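Long-range contact in argininosuccinate lyase (Chelativorans sp., PDB 6RXA), which is an engineered variant of EDDS lyase, a carbon-nitrogen lyase of the aspartase/fumarase superfamily that is also predicted to split argininosuccinate into fumarate and arginine: residues A49-I59 against W208-L219. The protein carries 2 engineered substitutions. Residues are numbered along the deposited sequence; the frame is centred on the assembly and turned at random.
Sequences AHVVMLTEQGI and WPLNRDRTSALL
M53 lies between L210 and T215, where the end of helix 35-56 packs against helix 212-218 and the turn before it. The helix segments run roughly antiparallel, with axes 8.9 Å apart. This side is tightly packed. M53 CG stands anti to the backbone N (chi1 179°), and the chain then bends twice. The bends bring CE to 3.9 Å from L210 CD2, and SD accepts a weak but nearly straight hydrogen bond from N211 N. M53 crosses T215 obliquely, with CG 3.3 Å from T215 OG1. L54 CD2 lies alongside L210 CD2. One turn earlier, A49 CB sits 3.6 Å from L219 CG. V52 CG1 meets L218 CD1. Helix 451-500 packs on A49 and V52. The apolar row is looser past G58, which ends helix 35-56 in a Schellman motif. There I59 CD1 touches P209 CD at 3.9 Å, and CG2 approaches the W208 ring obliquely. W208 NE1 hydrogen-bonds D372 OD1 of the second subunit.

The other side is polar and more exposed. R214 NE meets E56 OE2 at 2.9 Å in a salt bridge, but the N-H...OE2 angle is only 133°. The carboxylate and guanidinium planes are turned 60° apart. Q57 NE2 gives P209 O a straight bond of 2.8 Å. One water donates to E56 OE2 and Q57 OE1. A leucine in place of Q57 would probably leave P209 O without this donor and the water without one acceptor. N211 OD1 N-caps helix 212-218 through weak bonds. The chemistry implies a mainly apolar row, bordered by two polar ties: E56-R214 joins helix to helix, Q57-P209 helix end to turn.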
# COMPACT_ATOMS: atom_id res chain seq x y z
N ALA A 49 33.15 -11.44 -16.73
CA ALA A 49 33.16 -12.72 -16.02
C ALA A 49 32.62 -13.84 -16.89
O ALA A 49 33.16 -14.96 -16.89
CB ALA A 49 32.35 -12.61 -14.73
N HIS A 50 31.54 -13.58 -17.63
CA HIS A 50 30.98 -14.60 -18.50
C HIS A 50 31.99 -15.02 -19.56
O HIS A 50 32.20 -16.21 -19.80
CB HIS A 50 29.70 -14.07 -19.13
CG HIS A 50 29.00 -15.07 -20.00
ND1 HIS A 50 28.31 -16.15 -19.48
CD2 HIS A 50 28.90 -15.16 -21.34
CE1 HIS A 50 27.81 -16.86 -20.48
NE2 HIS A 50 28.16 -16.28 -21.61
N VAL A 51 32.65 -14.03 -20.17
CA VAL A 51 33.64 -14.31 -21.22
C VAL A 51 34.83 -15.08 -20.66
O VAL A 51 35.32 -16.02 -21.30
CB VAL A 51 34.05 -12.99 -21.90
CG1 VAL A 51 35.32 -13.17 -22.70
CG2 VAL A 51 32.91 -12.49 -22.78
N VAL A 52 35.33 -14.69 -19.49
CA VAL A 52 36.42 -15.44 -18.85
C VAL A 52 36.01 -16.89 -18.61
O VAL A 52 36.76 -17.82 -18.92
CB VAL A 52 36.87 -14.73 -17.55
CG1 VAL A 52 37.80 -15.62 -16.76
CG2 VAL A 52 37.53 -13.41 -17.88
N MET A 53 34.81 -17.09 -18.08
CA MET A 53 34.32 -18.45 -17.86
C MET A 53 34.23 -19.22 -19.17
O MET A 53 34.61 -20.39 -19.23
CB MET A 53 32.98 -18.42 -17.13
CG MET A 53 32.36 -19.79 -16.88
SD MET A 53 31.36 -20.38 -18.27
CE MET A 53 30.05 -19.16 -18.29
N LEU A 54 33.70 -18.60 -20.23
CA LEU A 54 33.61 -19.30 -21.51
C LEU A 54 34.99 -19.70 -21.99
O LEU A 54 35.15 -20.72 -22.66
CB LEU A 54 32.96 -18.43 -22.57
CG LEU A 54 31.50 -18.05 -22.42
CD1 LEU A 54 31.07 -17.20 -23.59
CD2 LEU A 54 30.64 -19.29 -22.33
N THR A 55 36.01 -18.89 -21.67
CA THR A 55 37.38 -19.21 -22.06
C THR A 55 37.90 -20.41 -21.28
O THR A 55 38.48 -21.33 -21.86
CB THR A 55 38.27 -18.00 -21.82
OG1 THR A 55 37.66 -16.84 -22.40
CG2 THR A 55 39.64 -18.21 -22.51
N GLU A 56 37.68 -20.42 -19.96
CA GLU A 56 38.06 -21.58 -19.16
C GLU A 56 37.41 -22.85 -19.69
O GLU A 56 38.02 -23.93 -19.66
CB GLU A 56 37.65 -21.39 -17.69
CG GLU A 56 38.33 -20.25 -16.97
CD GLU A 56 38.15 -20.32 -15.45
OE1 GLU A 56 38.77 -19.50 -14.74
OE2 GLU A 56 37.39 -21.19 -14.97
N GLN A 57 36.17 -22.74 -20.17
CA GLN A 57 35.42 -23.90 -20.64
C GLN A 57 35.77 -24.29 -22.07
O GLN A 57 35.21 -25.28 -22.58
CB GLN A 57 33.92 -23.65 -20.52
CG GLN A 57 33.45 -23.45 -19.10
CD GLN A 57 33.78 -24.63 -18.22
OE1 GLN A 57 34.77 -24.62 -17.49
NE2 GLN A 57 32.96 -25.66 -18.29
N GLY A 58 36.64 -23.54 -22.74
CA GLY A 58 37.00 -23.83 -24.12
C GLY A 58 35.96 -23.43 -25.14
O GLY A 58 36.11 -23.78 -26.32
N ILE A 59 34.92 -22.72 -24.73
CA ILE A 59 33.89 -22.26 -25.67
C ILE A 59 34.43 -21.13 -26.52
O ILE A 59 34.14 -21.04 -27.72
CB ILE A 59 32.62 -21.88 -24.90
CG1 ILE A 59 32.03 -23.15 -24.25
CG2 ILE A 59 31.62 -21.22 -25.80
CD1 ILE A 59 30.93 -22.88 -23.26
N TRP A 208 25.14 -25.40 -23.72
CA TRP A 208 26.56 -25.08 -23.65
C TRP A 208 27.11 -25.48 -22.28
O TRP A 208 26.44 -25.28 -21.26
CB TRP A 208 26.79 -23.59 -23.90
CG TRP A 208 26.52 -23.20 -25.31
CD1 TRP A 208 25.39 -22.62 -25.80
CD2 TRP A 208 27.41 -23.36 -26.42
NE1 TRP A 208 25.51 -22.42 -27.15
CE2 TRP A 208 26.74 -22.87 -27.56
CE3 TRP A 208 28.70 -23.88 -26.56
CZ2 TRP A 208 27.33 -22.88 -28.82
CZ3 TRP A 208 29.28 -23.89 -27.82
CH2 TRP A 208 28.59 -23.39 -28.93
N PRO A 209 28.34 -26.02 -22.22
CA PRO A 209 28.85 -26.53 -20.92
C PRO A 209 29.43 -25.43 -20.04
O PRO A 209 30.64 -25.30 -19.84
CB PRO A 209 29.90 -27.55 -21.37
CG PRO A 209 30.41 -27.02 -22.66
CD PRO A 209 29.22 -26.37 -23.34
N LEU A 210 28.55 -24.61 -19.47
CA LEU A 210 29.01 -23.53 -18.61
C LEU A 210 29.48 -24.10 -17.27
O LEU A 210 29.06 -25.18 -16.84
CB LEU A 210 27.86 -22.55 -18.36
CG LEU A 210 27.11 -22.06 -19.59
CD1 LEU A 210 26.10 -20.98 -19.19
CD2 LEU A 210 28.06 -21.54 -20.67
N ASN A 211 30.34 -23.35 -16.61
CA ASN A 211 30.69 -23.59 -15.21
C ASN A 211 30.07 -22.46 -14.40
O ASN A 211 30.65 -21.38 -14.27
CB ASN A 211 32.20 -23.67 -15.00
CG ASN A 211 32.56 -23.98 -13.56
OD1 ASN A 211 31.71 -23.92 -12.67
ND2 ASN A 211 33.82 -24.30 -13.32
N ARG A 212 28.87 -22.71 -13.88
CA ARG A 212 28.13 -21.66 -13.19
C ARG A 212 28.84 -21.21 -11.92
O ARG A 212 28.73 -20.04 -11.53
CB ARG A 212 26.73 -22.16 -12.88
CG ARG A 212 25.89 -22.48 -14.12
CD ARG A 212 24.42 -22.72 -13.74
NE ARG A 212 23.88 -21.56 -13.05
CZ ARG A 212 22.87 -21.58 -12.18
NH1 ARG A 212 22.23 -22.72 -11.89
NH2 ARG A 212 22.50 -20.45 -11.60
N ASP A 213 29.56 -22.12 -11.27
CA ASP A 213 30.28 -21.76 -10.05
C ASP A 213 31.43 -20.79 -10.34
O ASP A 213 31.74 -19.94 -9.51
CB ASP A 213 30.82 -23.02 -9.37
CG ASP A 213 29.72 -23.87 -8.77
OD1 ASP A 213 28.77 -23.30 -8.20
OD2 ASP A 213 29.81 -25.12 -8.86
N ARG A 214 32.07 -20.90 -11.51
CA ARG A 214 33.17 -19.99 -11.82
C ARG A 214 32.65 -18.57 -12.05
O ARG A 214 33.22 -17.60 -11.53
CB ARG A 214 33.94 -20.48 -13.05
CG ARG A 214 34.95 -19.47 -13.64
CD ARG A 214 36.18 -19.23 -12.75
NE ARG A 214 36.71 -20.48 -12.23
CZ ARG A 214 36.92 -20.73 -10.94
NH1 ARG A 214 37.39 -21.92 -10.58
NH2 ARG A 214 36.70 -19.80 -10.02
N THR A 215 31.60 -18.42 -12.85
CA THR A 215 31.07 -17.08 -13.10
C THR A 215 30.65 -16.44 -11.79
O THR A 215 30.92 -15.26 -11.55
CB THR A 215 29.88 -17.18 -14.05
OG1 THR A 215 30.15 -18.16 -15.07
CG2 THR A 215 29.62 -15.84 -14.71
N SER A 216 30.00 -17.23 -10.93
CA SER A 216 29.56 -16.77 -9.62
C SER A 216 30.74 -16.29 -8.78
O SER A 216 30.70 -15.19 -8.23
CB SER A 216 28.82 -17.91 -8.93
OG SER A 216 28.38 -17.55 -7.64
N ALA A 217 31.81 -17.08 -8.72
CA ALA A 217 32.97 -16.71 -7.93
C ALA A 217 33.64 -15.45 -8.47
O ALA A 217 34.06 -14.58 -7.70
CB ALA A 217 33.95 -17.88 -7.91
N LEU A 218 33.76 -15.35 -9.80
CA LEU A 218 34.39 -14.18 -10.40
C LEU A 218 33.64 -12.89 -10.08
O LEU A 218 34.25 -11.81 -10.08
CB LEU A 218 34.48 -14.39 -11.91
CG LEU A 218 35.57 -15.35 -12.38
CD1 LEU A 218 35.34 -15.71 -13.85
CD2 LEU A 218 36.94 -14.73 -12.17
N LEU A 219 32.34 -12.99 -9.82
CA LEU A 219 31.49 -11.84 -9.55
C LEU A 219 31.20 -11.67 -8.06
O LEU A 219 30.34 -10.86 -7.69
CB LEU A 219 30.18 -11.93 -10.34
CG LEU A 219 30.38 -11.86 -11.86
CD1 LEU A 219 29.12 -12.31 -12.56
CD2 LEU A 219 30.74 -10.45 -12.30
O HOH W 1 35.28 -22.74 -15.63